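Local structure of Uly1 (Catenovulum maritimum, 7DRQ) at residues Q30-G35 against R101-E106; L70-M75 against P92-G97. The protein probably cleaves the algal polysaccharide ulvan as a calcium-binding lyase of polysaccharide lyase family 24, built on a beta-propeller. One frame throughout, in Å; residues are numbered along the deposited sequence.

Contact 1: residues Q30-G35 against R101-E106; sequences QAYIEG and RWWVGE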
loop_
_atom_site.group_PDB
_atom_site.type_symbol
_atom_site.label_atom_id
_atom_site.label_comp_id
_atom_site.label_asym_id
_atom_site.label_seq_id
_atom_site.Cartn_x
_atom_site.Cartn_y
_atom_site.Cartn_z
ATOM N N GLN A 30 -27.729 3.032 4.281
ATOM C CA GLN A 30 -28.551 1.828 4.284
ATOM C C GLN A 30 -28.284 0.992 5.530
ATOM O O GLN A 30 -27.138 0.840 5.962
ATOM C CB GLN A 30 -28.296 0.999 3.020
ATOM C CG GLN A 30 -28.911 -0.426 3.021
ATOM C CD GLN A 30 -30.436 -0.448 2.875
ATOM O OE1 GLN A 30 -31.020 0.382 2.173
ATOM N NE2 GLN A 30 -31.089 -1.422 3.530
ATOM N N ALA A 31 -29.353 0.451 6.110
ATOM C CA ALA A 31 -29.232 -0.416 7.273
ATOM C C ALA A 31 -28.854 -1.848 6.879
ATOM O O ALA A 31 -29.104 -2.318 5.763
ATOM C CB ALA A 31 -30.537 -0.445 8.072
ATOM N N TYR A 32 -28.270 -2.550 7.845
ATOM C CA TYR A 32 -27.965 -3.965 7.685
ATOM C C TYR A 32 -29.230 -4.784 7.425
ATOM O O TYR A 32 -30.299 -4.484 7.959
ATOM C CB TYR A 32 -27.272 -4.447 8.954
ATOM C CG TYR A 32 -27.012 -5.926 9.028
ATOM C CD1 TYR A 32 -26.133 -6.541 8.141
ATOM C CD2 TYR A 32 -27.614 -6.704 10.016
ATOM C CE1 TYR A 32 -25.881 -7.902 8.219
ATOM C CE2 TYR A 32 -27.365 -8.063 10.101
ATOM C CZ TYR A 32 -26.499 -8.652 9.201
ATOM O OH TYR A 32 -26.247 -10.001 9.289
ATOM N N ILE A 33 -29.094 -5.837 6.614
ATOM C CA ILE A 33 -30.136 -6.833 6.362
ATOM C C ILE A 33 -29.494 -8.200 6.591
ATOM O O ILE A 33 -28.545 -8.547 5.894
ATOM C CB ILE A 33 -30.668 -6.753 4.921
ATOM C CG1 ILE A 33 -31.320 -5.403 4.622
ATOM C CG2 ILE A 33 -31.624 -7.919 4.612
ATOM C CD1 ILE A 33 -31.630 -5.217 3.142
ATOM N N GLU A 34 -30.052 -8.972 7.524
ATOM C CA GLU A 34 -29.558 -10.310 7.865
ATOM C C GLU A 34 -29.680 -11.253 6.668
ATOM O O GLU A 34 -30.698 -11.169 6.048
ATOM C CB GLU A 34 -30.243 -10.856 9.112
ATOM C CG GLU A 34 -29.617 -12.128 9.652
ATOM C CD GLU A 34 -29.971 -13.339 8.850
ATOM O OE1 GLU A 34 -29.266 -14.371 8.849
ATOM O OE2 GLU A 34 -30.963 -13.272 8.139
ATOM N N GLY A 35 -28.682 -12.121 6.358
ATOM C CA GLY A 35 -28.706 -12.937 5.179
ATOM C C GLY A 35 -28.199 -12.244 3.938
ATOM O O GLY A 35 -28.090 -12.895 2.894
ATOM N N ARG A 101 -20.129 0.804 9.174
ATOM C CA ARG A 101 -21.145 -0.070 8.592
ATOM C C ARG A 101 -20.429 -1.319 8.124
ATOM O O ARG A 101 -20.004 -1.426 6.973
ATOM C CB ARG A 101 -21.876 0.620 7.447
ATOM C CG ARG A 101 -22.866 1.683 7.910
ATOM C CD ARG A 101 -22.177 2.993 8.301
ATOM N NE ARG A 101 -23.107 4.121 8.225
ATOM C CZ ARG A 101 -22.828 5.355 8.643
ATOM N NH1 ARG A 101 -21.638 5.629 9.165
ATOM N NH2 ARG A 101 -23.734 6.324 8.526
ATOM N N TRP A 102 -20.307 -2.283 9.040
ATOM C CA TRP A 102 -19.396 -3.400 8.845
ATOM C C TRP A 102 -19.875 -4.365 7.770
ATOM O O TRP A 102 -19.082 -5.189 7.310
ATOM C CB TRP A 102 -19.191 -4.142 10.168
ATOM C CG TRP A 102 -20.474 -4.479 10.873
ATOM C CD1 TRP A 102 -21.064 -3.773 11.881
ATOM C CD2 TRP A 102 -21.331 -5.604 10.615
ATOM N NE1 TRP A 102 -22.233 -4.387 12.268
ATOM C CE2 TRP A 102 -22.420 -5.512 11.508
ATOM C CE3 TRP A 102 -21.281 -6.681 9.720
ATOM C CZ2 TRP A 102 -23.451 -6.457 11.531
ATOM C CZ3 TRP A 102 -22.307 -7.615 9.743
ATOM C CH2 TRP A 102 -23.378 -7.493 10.644
ATOM N N TRP A 103 -21.142 -4.280 7.362
ATOM C CA TRP A 103 -21.662 -5.096 6.267
ATOM C C TRP A 103 -21.377 -4.494 4.892
ATOM O O TRP A 103 -21.794 -5.070 3.880
ATOM C CB TRP A 103 -23.174 -5.306 6.446
ATOM C CG TRP A 103 -23.886 -3.988 6.526
ATOM C CD1 TRP A 103 -24.409 -3.283 5.490
ATOM C CD2 TRP A 103 -24.092 -3.189 7.702
ATOM N NE1 TRP A 103 -24.949 -2.103 5.939
ATOM C CE2 TRP A 103 -24.765 -2.016 7.294
ATOM C CE3 TRP A 103 -23.782 -3.354 9.058
ATOM C CZ2 TRP A 103 -25.135 -1.011 8.190
ATOM C CZ3 TRP A 103 -24.150 -2.346 9.953
ATOM C CH2 TRP A 103 -24.820 -1.192 9.510
ATOM N N VAL A 104 -20.688 -3.356 4.816
ATOM C CA VAL A 104 -20.209 -2.814 3.549
ATOM C C VAL A 104 -18.690 -2.869 3.566
ATOM O O VAL A 104 -18.041 -2.105 4.292
ATOM C CB VAL A 104 -20.702 -1.382 3.295
ATOM C CG1 VAL A 104 -20.162 -0.896 1.952
ATOM C CG2 VAL A 104 -22.219 -1.333 3.311
ATOM N N GLY A 105 -18.124 -3.740 2.736
ATOM C CA GLY A 105 -16.681 -3.942 2.745
ATOM C C GLY A 105 -15.930 -2.732 2.214
ATOM O O GLY A 105 -16.365 -2.057 1.277
ATOM N N GLU A 106 -14.769 -2.470 2.806
ATOM C CA GLU A 106 -14.053 -1.215 2.584
ATOM C C GLU A 106 -12.578 -1.545 2.331
ATOM O O GLU A 106 -11.805 -1.745 3.270
ATOM C CB GLU A 106 -14.289 -0.299 3.795
ATOM C CG GLU A 106 -13.360 0.859 4.048
ATOM C CD GLU A 106 -13.255 1.875 2.926
ATOM O OE1 GLU A 106 -12.710 1.511 1.876
ATOM O OE2 GLU A 106 -13.641 3.061 3.119
HETATM O O HOH W 1 -24.996 0.373 4.262
HETATM O O HOH W 2 -26.301 3.054 7.902
#

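Contact 2: residues L70-M75 against P92-G97; sequences LDRHVM and PHQHTG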
loop_
_atom_site.group_PDB
_atom_site.type_symbol
_atom_site.label_atom_id
_atom_site.label_comp_id
_atom_site.label_asym_id
_atom_site.label_seq_id
_atom_site.Cartn_x
_atom_site.Cartn_y
_atom_site.Cartn_z
ATOM N N LEU A 70 -19.892 -12.290 9.253
ATOM C CA LEU A 70 -20.127 -12.192 10.689
ATOM C C LEU A 70 -18.854 -12.365 11.509
ATOM O O LEU A 70 -18.906 -12.284 12.741
ATOM C CB LEU A 70 -21.172 -13.230 11.126
ATOM C CG LEU A 70 -22.560 -13.080 10.496
ATOM C CD1 LEU A 70 -23.558 -14.030 11.163
ATOM C CD2 LEU A 70 -23.052 -11.625 10.537
ATOM N N ASP A 71 -17.716 -12.583 10.853
ATOM C CA ASP A 71 -16.449 -12.827 11.526
ATOM C C ASP A 71 -15.572 -11.587 11.377
ATOM O O ASP A 71 -15.574 -10.712 12.250
ATOM C CB ASP A 71 -15.795 -14.079 10.931
ATOM C CG ASP A 71 -14.600 -14.558 11.729
ATOM O OD1 ASP A 71 -13.666 -13.774 11.971
ATOM O OD2 ASP A 71 -14.578 -15.748 12.094
ATOM N N ARG A 72 -14.859 -11.493 10.249
ATOM C CA ARG A 72 -14.115 -10.300 9.846
ATOM C C ARG A 72 -12.915 -10.013 10.742
ATOM O O ARG A 72 -12.413 -8.890 10.752
ATOM C CB ARG A 72 -15.021 -9.051 9.781
ATOM C CG ARG A 72 -16.388 -9.283 9.127
ATOM C CD ARG A 72 -17.237 -7.997 9.141
ATOM N NE ARG A 72 -17.262 -7.331 10.448
ATOM C CZ ARG A 72 -18.086 -7.648 11.445
ATOM N NH1 ARG A 72 -18.959 -8.636 11.305
ATOM N NH2 ARG A 72 -18.039 -6.980 12.591
ATOM N N HIS A 73 -12.406 -11.004 11.477
ATOM C CA HIS A 73 -11.336 -10.718 12.427
ATOM C C HIS A 73 -10.018 -10.456 11.716
ATOM O O HIS A 73 -9.727 -11.026 10.658
ATOM C CB HIS A 73 -11.153 -11.877 13.404
ATOM C CG HIS A 73 -12.132 -11.866 14.534
ATOM N ND1 HIS A 73 -11.880 -11.222 15.725
ATOM C CD2 HIS A 73 -13.357 -12.428 14.658
ATOM C CE1 HIS A 73 -12.912 -11.381 16.535
ATOM N NE2 HIS A 73 -13.828 -12.100 15.908
ATOM N N VAL A 74 -9.225 -9.573 12.317
ATOM C CA VAL A 74 -7.864 -9.305 11.860
ATOM C C VAL A 74 -6.978 -10.507 12.170
ATOM O O VAL A 74 -6.914 -10.969 13.315
ATOM C CB VAL A 74 -7.327 -8.034 12.537
ATOM C CG1 VAL A 74 -5.821 -7.911 12.344
ATOM C CG2 VAL A 74 -8.060 -6.784 12.009
HETATM N N MSE A 75 -6.283 -11.017 11.154
HETATM C CA MSE A 75 -5.412 -12.190 11.328
HETATM C C MSE A 75 -3.975 -11.897 10.947
HETATM O O MSE A 75 -3.717 -11.118 10.036
HETATM C CB MSE A 75 -5.889 -13.378 10.485
HETATM C CG MSE A 75 -7.391 -13.585 10.432
HETATM SE SE MSE A 75 -8.113 -14.182 12.135
HETATM C CE MSE A 75 -7.154 -15.874 12.379
ATOM N N PRO A 92 -8.677 -9.493 18.275
ATOM C CA PRO A 92 -10.090 -9.234 18.597
ATOM C C PRO A 92 -10.776 -8.307 17.614
ATOM O O PRO A 92 -11.989 -8.435 17.411
ATOM C CB PRO A 92 -10.024 -8.606 20.000
ATOM C CG PRO A 92 -8.726 -9.067 20.578
ATOM C CD PRO A 92 -7.779 -9.280 19.424
ATOM N N HIS A 93 -10.049 -7.370 17.008
ATOM C CA HIS A 93 -10.691 -6.385 16.143
ATOM C C HIS A 93 -11.316 -7.034 14.912
ATOM O O HIS A 93 -10.728 -7.924 14.296
ATOM C CB HIS A 93 -9.692 -5.341 15.675
ATOM C CG HIS A 93 -10.327 -4.234 14.891
ATOM N ND1 HIS A 93 -11.082 -3.246 15.487
ATOM C CD2 HIS A 93 -10.340 -3.970 13.563
ATOM C CE1 HIS A 93 -11.515 -2.407 14.562
ATOM N NE2 HIS A 93 -11.085 -2.825 13.385
ATOM N N GLN A 94 -12.487 -6.532 14.516
ATOM C CA GLN A 94 -13.182 -6.987 13.317
ATOM C C GLN A 94 -13.333 -5.816 12.361
ATOM O O GLN A 94 -13.561 -4.689 12.794
ATOM C CB GLN A 94 -14.572 -7.564 13.638
ATOM C CG GLN A 94 -14.551 -8.768 14.577
ATOM C CD GLN A 94 -15.880 -8.972 15.266
ATOM O OE1 GLN A 94 -16.193 -8.289 16.246
ATOM N NE2 GLN A 94 -16.680 -9.897 14.747
ATOM N N HIS A 95 -13.191 -6.092 11.058
ATOM C CA HIS A 95 -13.357 -5.065 10.029
ATOM C C HIS A 95 -14.631 -4.264 10.274
ATOM O O HIS A 95 -15.719 -4.838 10.390
ATOM C CB HIS A 95 -13.399 -5.748 8.653
ATOM C CG HIS A 95 -13.563 -4.805 7.497
ATOM N ND1 HIS A 95 -12.804 -3.662 7.345
ATOM C CD2 HIS A 95 -14.385 -4.859 6.420
ATOM C CE1 HIS A 95 -13.162 -3.045 6.230
ATOM N NE2 HIS A 95 -14.120 -3.749 5.652
ATOM N N THR A 96 -14.500 -2.935 10.371
ATOM C CA THR A 96 -15.652 -2.085 10.646
ATOM C C THR A 96 -16.304 -1.551 9.377
ATOM O O THR A 96 -17.258 -0.775 9.464
ATOM C CB THR A 96 -15.259 -0.929 11.586
ATOM O OG1 THR A 96 -14.188 -0.161 11.016
ATOM C CG2 THR A 96 -14.822 -1.485 12.932
ATOM N N GLY A 97 -15.830 -1.963 8.203
ATOM C CA GLY A 97 -16.529 -1.660 6.970
ATOM C C GLY A 97 -16.434 -0.194 6.597
ATOM O O GLY A 97 -15.456 0.504 6.905
#

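Contact 1: residues Q30-G35 against R101-E106
The backbones of Tyr32, in the loop after helix 24-29, and Trp103, in the type I turn from Arg101 to Val104, keep their CA atoms 6.6 Å apart, so side chains and water bridge the space between them. Tyr32 lays its CB over the centre of the Trp103 six-membered ring in a CH-pi contact, 3.6 Å from CB to the centroid, and its backbone N lies over the same indole. With CG anti to the backbone N (chi1 174°), the phenol ring runs on past Trp103 CB, and Trp102 CH2 sits over one of its faces, 3.5 Å from Tyr32 CE1. The phenol and the Trp102 six-membered ring are inclined at 45°. A water, tilted out of the indole plane, accepts from Trp103 NE1 (3.0 Å) and donates to Gln30 O (2.8 Å), which lies at the indole edge, near its plane. Replacing Trp103 by an alanine is likely to leave Tyr32 CB without the face it rests on and this water without its indole donor. Arg101 reaches back to Arg28 O in helix 24-29. Tyr32, Trp102 and Trp103 form a surface aromatic cluster, joining the 30-35 loop to the turn that leads into strand 104-105.

Contact 2: residues L70-M75 against P92-G97
At the start of strand 73-80 in the propeller's antiparallel sheet 53-91, His73 pairs with Gln94 of the short strand 93-94, just past the corner the chain turns at Pro92. The two form an antiparallel non-hydrogen-bonded pair, CA to CA 4.3 Å, flanked by the bonds Val74 N to His93 O (3.0 Å) and His95 N to Arg72 O (2.9 Å). Their side chains lie side by side on the same face of the sheet: Gln94 CG sits over the centre of the His73 imidazole, 3.6 Å from its centroid, in a CH-pi contact, and the amide is stacked on the ring with the planes 16° apart. The ring's ND1 hydrogen-bonds to Phe91 O. Extended beyond CG, Gln94 carries its NE2 to Asp71 O (2.8 Å), which lies close to the plane of the amide, so the bond fixes the amide's rotation. Asp71 in turn closes an Asx turn through OD1 to His73 N, while its OD2 forms a salt bridge with Arg66.

Arg72 bends at chi3 (-48°), bringing NE to His95 O (2.9 Å), with the acceptor near the guanidinium plane; NH1 bonds to Ile69 O. Gln94 NE2 lies over one guanidinium face, and the Arg72 and His95 CB atoms pack against each other. Further along, Val74 CG2 meets the edge of the His93 ring at CD2 (3.9 Å). That imidazole bonds through ND1 to Lys185 NZ and through NE2 to Asp127, whose carboxylate also takes His95 ND1. Strand pairing, Asx turn and side-chain-to-backbone bonds together fasten the corner leaving a propeller sheet, and His93 links that corner to Lys185, one of the residues of a calcium site.

How the contacts relate
From the N terminus, the chain passes helix 24-29 and the 30-35 loop, then builds the antiparallel sheet of strands 53-56, 59-65, 73-80 and 86-91. Contact 2 closes a short loop just after this sheet, joining 92-97 back to 70-75, where the chain, after the corner at Pro92, stays beside the start of strand 73-80. A few residues later the chain reaches 101-106 and contact 1 closes the larger loop, so contact 2 is nested inside it. The two touch: His95 NE2 lies 3.2 Å from Glu106 N, a probable hydrogen bond, and Trp102 packs against Arg72. Together they tie the 30-35 loop, through the turn at 101-104, to the start of the inner strand 73-80.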